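Local coordinates for protein fructuronate-tagaturonate epimerase UxaE from Cohnella laeviribosi in complex with 1 glycerol (Cohnella laeviribosi, PDB 6IL9) that catalyses the epimerisation that interconverts fructuronate and tagaturonate, probably at the zinc ion bound in its TIM-barrel, at residues A[123-128]-A[133-138]; A[389-394]-A[415-420]. One frame throughout, in Å; residues are numbered along the deposited sequence.

Interaction 1 of 2, residues A[123-128]-A[133-138]; sequences QSIREL and RDYKQV
L128 drives its side chain into the turn that follows its own helix and meets Y135 and V138 there. Its CB lies 3.4 Å from the carbonyl O of R133, and CG stays close to the same oxygen. From there the two methyls part: CD1 stands over the centre of the Y135 ring, 3.6 Å from the centroid and only 7° off the normal, a CH-pi contact, while CD2 packs against the R133 backbone and CG2 of V138. CG sits anti to the carbonyl carbon (chi1 -63°) and CD1 extends anti to CA, which carries that methyl across to the ring. The backbone closes the same turn, R133 N donating to L128 O at 3.1 Å.

The Y135 hydroxyl donates to Q123 O at 2.7 Å; the oxygen lies at the edge of the ring, near its plane, whereas the donor is tilted 25° from the carbonyl plane. CD1 of I125 approaches CE2 of the ring obliquely. With an alanine at Y135, Q123 O would probably lose its hydroxyl donor and the L128 methyl the ring face it rests on. The Q123 chain, bent at chi2, rests CG on V138 CG2 at 3.8 Å; beyond it, a water bridges OE1 to NH1 of R133.

Capping boxes start both helices: S124 OG and E127 OE1 accept from each other's backbone N, as do D134 OD1 and Q137 OE1. E127 OE2 is further fixed by a salt bridge to R99. S124 also touches the zinc ligand H161 on strand 156-162. This is a beta-to-alpha junction of a TIM barrel, where the second strand, 117-124, ends beside the metal site and the chain turns outward.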
loop_
_atom_site.group_PDB
_atom_site.type_symbol
_atom_site.label_atom_id
_atom_site.label_comp_id
_atom_site.label_asym_id
_atom_site.label_seq_id
_atom_site.Cartn_x
_atom_site.Cartn_y
_atom_site.Cartn_z
ATOM N N GLN A 123 4.564 -0.481 2.167
ATOM C CA GLN A 123 4.662 -1.890 2.534
ATOM C C GLN A 123 4.357 -2.014 4.018
ATOM O O GLN A 123 4.644 -1.101 4.802
ATOM C CB GLN A 123 6.056 -2.473 2.235
ATOM C CG GLN A 123 6.322 -2.801 0.758
ATOM C CD GLN A 123 5.519 -3.994 0.284
ATOM O OE1 GLN A 123 5.959 -5.142 0.416
ATOM N NE2 GLN A 123 4.329 -3.739 -0.257
ATOM N N SER A 124 3.762 -3.141 4.392
ATOM C CA SER A 124 3.478 -3.439 5.789
ATOM C C SER A 124 4.676 -4.114 6.444
ATOM O O SER A 124 5.565 -4.644 5.774
ATOM C CB SER A 124 2.253 -4.349 5.923
ATOM O OG SER A 124 2.539 -5.662 5.459
ATOM N N ILE A 125 4.669 -4.098 7.782
ATOM C CA ILE A 125 5.701 -4.784 8.557
ATOM C C ILE A 125 5.730 -6.266 8.206
ATOM O O ILE A 125 6.802 -6.865 8.053
ATOM C CB ILE A 125 5.466 -4.559 10.064
ATOM C CG1 ILE A 125 5.696 -3.095 10.426
ATOM C CG2 ILE A 125 6.375 -5.450 10.882
ATOM C CD1 ILE A 125 7.131 -2.645 10.236
ATOM N N ARG A 126 4.549 -6.877 8.055
ATOM C CA ARG A 126 4.478 -8.280 7.663
ATOM C C ARG A 126 5.056 -8.502 6.270
ATOM O O ARG A 126 5.774 -9.478 6.036
ATOM C CB ARG A 126 3.029 -8.765 7.720
ATOM C CG ARG A 126 2.814 -10.134 7.084
ATOM C CD ARG A 126 1.476 -10.707 7.478
ATOM N NE ARG A 126 1.395 -10.887 8.925
ATOM C CZ ARG A 126 0.299 -10.662 9.642
ATOM N NH1 ARG A 126 -0.813 -10.248 9.043
ATOM N NH2 ARG A 126 0.317 -10.847 10.956
ATOM N N GLU A 127 4.745 -7.610 5.325
ATOM C CA GLU A 127 5.297 -7.749 3.980
ATOM C C GLU A 127 6.818 -7.668 3.986
ATOM O O GLU A 127 7.486 -8.399 3.248
ATOM C CB GLU A 127 4.721 -6.676 3.065
ATOM C CG GLU A 127 3.360 -7.016 2.522
ATOM C CD GLU A 127 2.702 -5.836 1.829
ATOM O OE1 GLU A 127 2.627 -4.737 2.431
ATOM O OE2 GLU A 127 2.255 -6.010 0.674
ATOM N N LEU A 128 7.383 -6.759 4.785
ATOM C CA LEU A 128 8.838 -6.700 4.903
ATOM C C LEU A 128 9.389 -8.008 5.450
ATOM O O LEU A 128 10.392 -8.527 4.948
ATOM C CB LEU A 128 9.253 -5.547 5.811
ATOM C CG LEU A 128 8.906 -4.133 5.345
ATOM C CD1 LEU A 128 9.327 -3.129 6.411
ATOM C CD2 LEU A 128 9.561 -3.836 4.000
ATOM N N ARG A 133 12.790 -7.709 3.092
ATOM C CA ARG A 133 13.159 -6.362 2.688
ATOM C C ARG A 133 13.063 -5.417 3.876
ATOM O O ARG A 133 12.541 -5.766 4.933
ATOM C CB ARG A 133 12.268 -5.886 1.535
ATOM C CG ARG A 133 12.361 -6.794 0.325
ATOM C CD ARG A 133 11.369 -6.375 -0.736
ATOM N NE ARG A 133 11.839 -5.207 -1.471
ATOM C CZ ARG A 133 11.055 -4.201 -1.850
ATOM N NH1 ARG A 133 9.756 -4.219 -1.538
ATOM N NH2 ARG A 133 11.570 -3.181 -2.534
ATOM N N ASP A 134 13.600 -4.211 3.706
ATOM C CA ASP A 134 13.492 -3.184 4.731
ATOM C C ASP A 134 12.913 -1.921 4.116
ATOM O O ASP A 134 12.815 -1.788 2.893
ATOM C CB ASP A 134 14.842 -2.895 5.410
ATOM C CG ASP A 134 15.904 -2.407 4.448
ATOM O OD1 ASP A 134 15.645 -1.469 3.666
ATOM O OD2 ASP A 134 17.028 -2.953 4.485
ATOM N N TYR A 135 12.549 -0.973 4.986
ATOM C CA TYR A 135 11.859 0.227 4.517
ATOM C C TYR A 135 12.760 1.114 3.663
ATOM O O TYR A 135 12.265 1.834 2.786
ATOM C CB TYR A 135 11.305 1.018 5.703
ATOM C CG TYR A 135 9.869 0.675 6.044
ATOM C CD1 TYR A 135 8.970 0.295 5.053
ATOM C CD2 TYR A 135 9.424 0.718 7.355
ATOM C CE1 TYR A 135 7.653 -0.024 5.366
ATOM C CE2 TYR A 135 8.119 0.397 7.680
ATOM C CZ TYR A 135 7.236 0.030 6.688
ATOM O OH TYR A 135 5.929 -0.283 7.033
ATOM N N LYS A 136 14.073 1.102 3.905
ATOM C CA LYS A 136 14.957 1.886 3.049
ATOM C C LYS A 136 14.818 1.472 1.590
ATOM O O LYS A 136 14.752 2.327 0.703
ATOM C CB LYS A 136 16.409 1.735 3.509
ATOM C CG LYS A 136 16.697 2.455 4.800
ATOM C CD LYS A 136 18.112 2.154 5.275
ATOM C CE LYS A 136 18.527 3.120 6.368
ATOM N NZ LYS A 136 19.943 2.898 6.790
ATOM N N GLN A 137 14.751 0.161 1.327
ATOM C CA GLN A 137 14.619 -0.316 -0.045
ATOM C C GLN A 137 13.286 0.093 -0.659
ATOM O O GLN A 137 13.211 0.361 -1.864
ATOM C CB GLN A 137 14.767 -1.834 -0.086
ATOM C CG GLN A 137 16.054 -2.336 0.528
ATOM C CD GLN A 137 16.108 -3.840 0.525
ATOM O OE1 GLN A 137 15.348 -4.495 1.229
ATOM N NE2 GLN A 137 16.994 -4.401 -0.286
ATOM N N VAL A 138 12.220 0.132 0.146
ATOM C CA VAL A 138 10.912 0.498 -0.392
ATOM C C VAL A 138 10.930 1.945 -0.884
ATOM O O VAL A 138 10.496 2.245 -2.006
ATOM C CB VAL A 138 9.814 0.250 0.663
ATOM C CG1 VAL A 138 8.451 0.667 0.133
ATOM C CG2 VAL A 138 9.793 -1.239 1.041
HETATM O O HOH W 1 8.467 -5.743 0.855
#

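Interaction 2 of 2, residues A[389-394]-A[415-420]; sequences RMHQYA and RPLADV
L417 lays its isobutyl group over the ring of H391, with CD2 above the ring centre, 3.9 Å from the centroid and 13° off the normal: a CH-pi contact. CG and CD1 each come within 3.7 Å of H391 CD2, and CD1 also reaches the side-chain oxygen of Q392, its OE1, at 3.6 Å. The two polar ends are tied across by water instead of directly. One water joins H391 NE2 to R415 O, to which it donates at 2.6 Å; another donates to Q392 OE1 and accepts from L417 N. The bend in the Q392 chain at chi2 (56°) brings OE1 round to that water.

With chi1 at 177°, the H391 side chain extends from the helix opposite the backbone N, bringing the ring to the loop, and ND1 is hydrogen-bonded to Y387 one turn earlier, so both ring nitrogens have partners. On the loop side, R388 binds L417 O and V420 O, while R415 forms a salt bridge with E431 and a cation-pi contact with Y428, whose ring also meets H391. The loop 415-420, with its short 3-10 turn at 417-419, thus packs on helix 384-402, while L437 of helix 432-440 touches H391 and A394.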
loop_
_atom_site.group_PDB
_atom_site.type_symbol
_atom_site.label_atom_id
_atom_site.label_comp_id
_atom_site.label_asym_id
_atom_site.label_seq_id
_atom_site.Cartn_x
_atom_site.Cartn_y
_atom_site.Cartn_z
ATOM N N ARG A 389 6.096 -24.554 -11.536
ATOM C CA ARG A 389 6.805 -24.867 -10.303
ATOM C C ARG A 389 6.334 -23.989 -9.148
ATOM O O ARG A 389 6.172 -24.473 -8.019
ATOM C CB ARG A 389 8.309 -24.724 -10.525
ATOM C CG ARG A 389 8.872 -25.795 -11.461
ATOM C CD ARG A 389 10.345 -25.574 -11.716
ATOM N NE ARG A 389 11.060 -25.402 -10.460
ATOM C CZ ARG A 389 11.843 -24.367 -10.176
ATOM N NH1 ARG A 389 12.025 -23.402 -11.071
ATOM N NH2 ARG A 389 12.446 -24.304 -8.999
ATOM N N MET A 390 6.121 -22.693 -9.407
ATOM C CA MET A 390 5.660 -21.782 -8.355
ATOM C C MET A 390 4.232 -22.110 -7.922
ATOM O O MET A 390 3.919 -22.093 -6.726
ATOM C CB MET A 390 5.756 -20.326 -8.838
ATOM C CG MET A 390 7.192 -19.839 -9.102
ATOM S SD MET A 390 7.368 -18.096 -9.652
ATOM C CE MET A 390 6.844 -17.212 -8.181
ATOM N N HIS A 391 3.353 -22.399 -8.884
ATOM C CA HIS A 391 1.959 -22.705 -8.572
ATOM C C HIS A 391 1.865 -23.978 -7.738
ATOM O O HIS A 391 1.163 -24.022 -6.719
ATOM C CB HIS A 391 1.183 -22.812 -9.893
ATOM C CG HIS A 391 -0.265 -23.199 -9.768
ATOM N ND1 HIS A 391 -1.282 -22.420 -10.287
ATOM C CD2 HIS A 391 -0.863 -24.307 -9.262
ATOM C CE1 HIS A 391 -2.442 -23.019 -10.086
ATOM N NE2 HIS A 391 -2.218 -24.163 -9.460
ATOM N N GLN A 392 2.620 -25.011 -8.124
ATOM C CA GLN A 392 2.590 -26.268 -7.379
ATOM C C GLN A 392 3.127 -26.085 -5.963
ATOM O O GLN A 392 2.579 -26.645 -5.005
ATOM C CB GLN A 392 3.388 -27.338 -8.129
ATOM C CG GLN A 392 3.149 -28.753 -7.611
ATOM C CD GLN A 392 1.681 -29.155 -7.635
ATOM O OE1 GLN A 392 1.004 -29.046 -8.665
ATOM N NE2 GLN A 392 1.181 -29.631 -6.496
ATOM N N TYR A 393 4.192 -25.290 -5.812
ATOM C CA TYR A 393 4.739 -25.006 -4.492
ATOM C C TYR A 393 3.727 -24.265 -3.632
ATOM O O TYR A 393 3.555 -24.580 -2.447
ATOM C CB TYR A 393 6.024 -24.191 -4.637
ATOM C CG TYR A 393 6.883 -24.065 -3.397
ATOM C CD1 TYR A 393 6.710 -23.010 -2.510
ATOM C CD2 TYR A 393 7.912 -24.964 -3.148
ATOM C CE1 TYR A 393 7.499 -22.874 -1.390
ATOM C CE2 TYR A 393 8.711 -24.832 -2.032
ATOM C CZ TYR A 393 8.507 -23.795 -1.159
ATOM O OH TYR A 393 9.310 -23.663 -0.047
ATOM N N ALA A 394 3.044 -23.278 -4.219
ATOM C CA ALA A 394 1.997 -22.567 -3.495
ATOM C C ALA A 394 0.918 -23.526 -3.004
ATOM O O ALA A 394 0.459 -23.416 -1.864
ATOM C CB ALA A 394 1.398 -21.488 -4.395
ATOM N N ARG A 415 -8.120 -25.816 -11.396
ATOM C CA ARG A 415 -7.794 -26.944 -12.263
ATOM C C ARG A 415 -6.399 -27.471 -11.934
ATOM O O ARG A 415 -5.475 -26.678 -11.692
ATOM C CB ARG A 415 -7.849 -26.538 -13.741
ATOM C CG ARG A 415 -9.237 -26.361 -14.336
ATOM C CD ARG A 415 -9.167 -25.619 -15.680
ATOM N NE ARG A 415 -8.679 -24.257 -15.489
ATOM C CZ ARG A 415 -8.225 -23.451 -16.445
ATOM N NH1 ARG A 415 -8.197 -23.841 -17.716
ATOM N NH2 ARG A 415 -7.808 -22.233 -16.118
ATOM N N PRO A 416 -6.207 -28.792 -11.910
ATOM C CA PRO A 416 -4.855 -29.331 -11.727
ATOM C C PRO A 416 -3.948 -28.883 -12.859
ATOM O O PRO A 416 -4.377 -28.777 -14.011
ATOM C CB PRO A 416 -5.067 -30.851 -11.745
ATOM C CG PRO A 416 -6.537 -31.033 -11.404
ATOM C CD PRO A 416 -7.236 -29.847 -11.977
ATOM N N LEU A 417 -2.686 -28.613 -12.509
ATOM C CA LEU A 417 -1.723 -28.123 -13.493
ATOM C C LEU A 417 -1.594 -29.091 -14.664
ATOM O O LEU A 417 -1.457 -28.670 -15.819
ATOM C CB LEU A 417 -0.366 -27.903 -12.820
ATOM C CG LEU A 417 -0.151 -26.611 -12.024
ATOM C CD1 LEU A 417 1.186 -26.642 -11.284
ATOM C CD2 LEU A 417 -0.231 -25.391 -12.942
ATOM N N ALA A 418 -1.678 -30.394 -14.389
ATOM C CA ALA A 418 -1.597 -31.400 -15.443
ATOM C C ALA A 418 -2.760 -31.335 -16.424
ATOM O O ALA A 418 -2.679 -31.955 -17.492
ATOM C CB ALA A 418 -1.515 -32.793 -14.816
ATOM N N ASP A 419 -3.825 -30.596 -16.107
ATOM C CA ASP A 419 -4.985 -30.463 -16.978
ATOM C C ASP A 419 -4.995 -29.172 -17.785
ATOM O O ASP A 419 -5.953 -28.931 -18.522
ATOM C CB ASP A 419 -6.276 -30.549 -16.154
ATOM C CG ASP A 419 -6.522 -31.938 -15.585
ATOM O OD1 ASP A 419 -5.948 -32.921 -16.108
ATOM O OD2 ASP A 419 -7.292 -32.043 -14.605
ATOM N N VAL A 420 -3.973 -28.328 -17.660
ATOM C CA VAL A 420 -3.952 -27.038 -18.334
ATOM C C VAL A 420 -2.677 -26.947 -19.163
ATOM O O VAL A 420 -1.607 -27.370 -18.717
ATOM C CB VAL A 420 -4.058 -25.867 -17.330
ATOM C CG1 VAL A 420 -5.316 -26.019 -16.498
ATOM C CG2 VAL A 420 -2.872 -25.848 -16.415
HETATM O O HOH W 2 -3.842 -26.619 -9.645
HETATM O O HOH W 3 -1.733 -29.279 -9.680
#

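Overall arrangement
Interaction 1 lies in the buried interior, its centre about 11 Å from the centre of the chain, whereas the centre of interaction 2 is about 29 Å from it and that contact is only partly buried. They share no secondary-structure element: 123-128 and 133-138 take in the end of a barrel strand and parts of the two helices that follow it, while 389-394 and 415-420 join a late helix to a loop. Both set a leucine methyl over an aromatic face, but the polar chemistry differs. The inner contact has direct hydrogen bonds and a bridging water; the outer one has no direct hydrogen bond and relies on two waters. Their nearest atoms are about 14 Å apart.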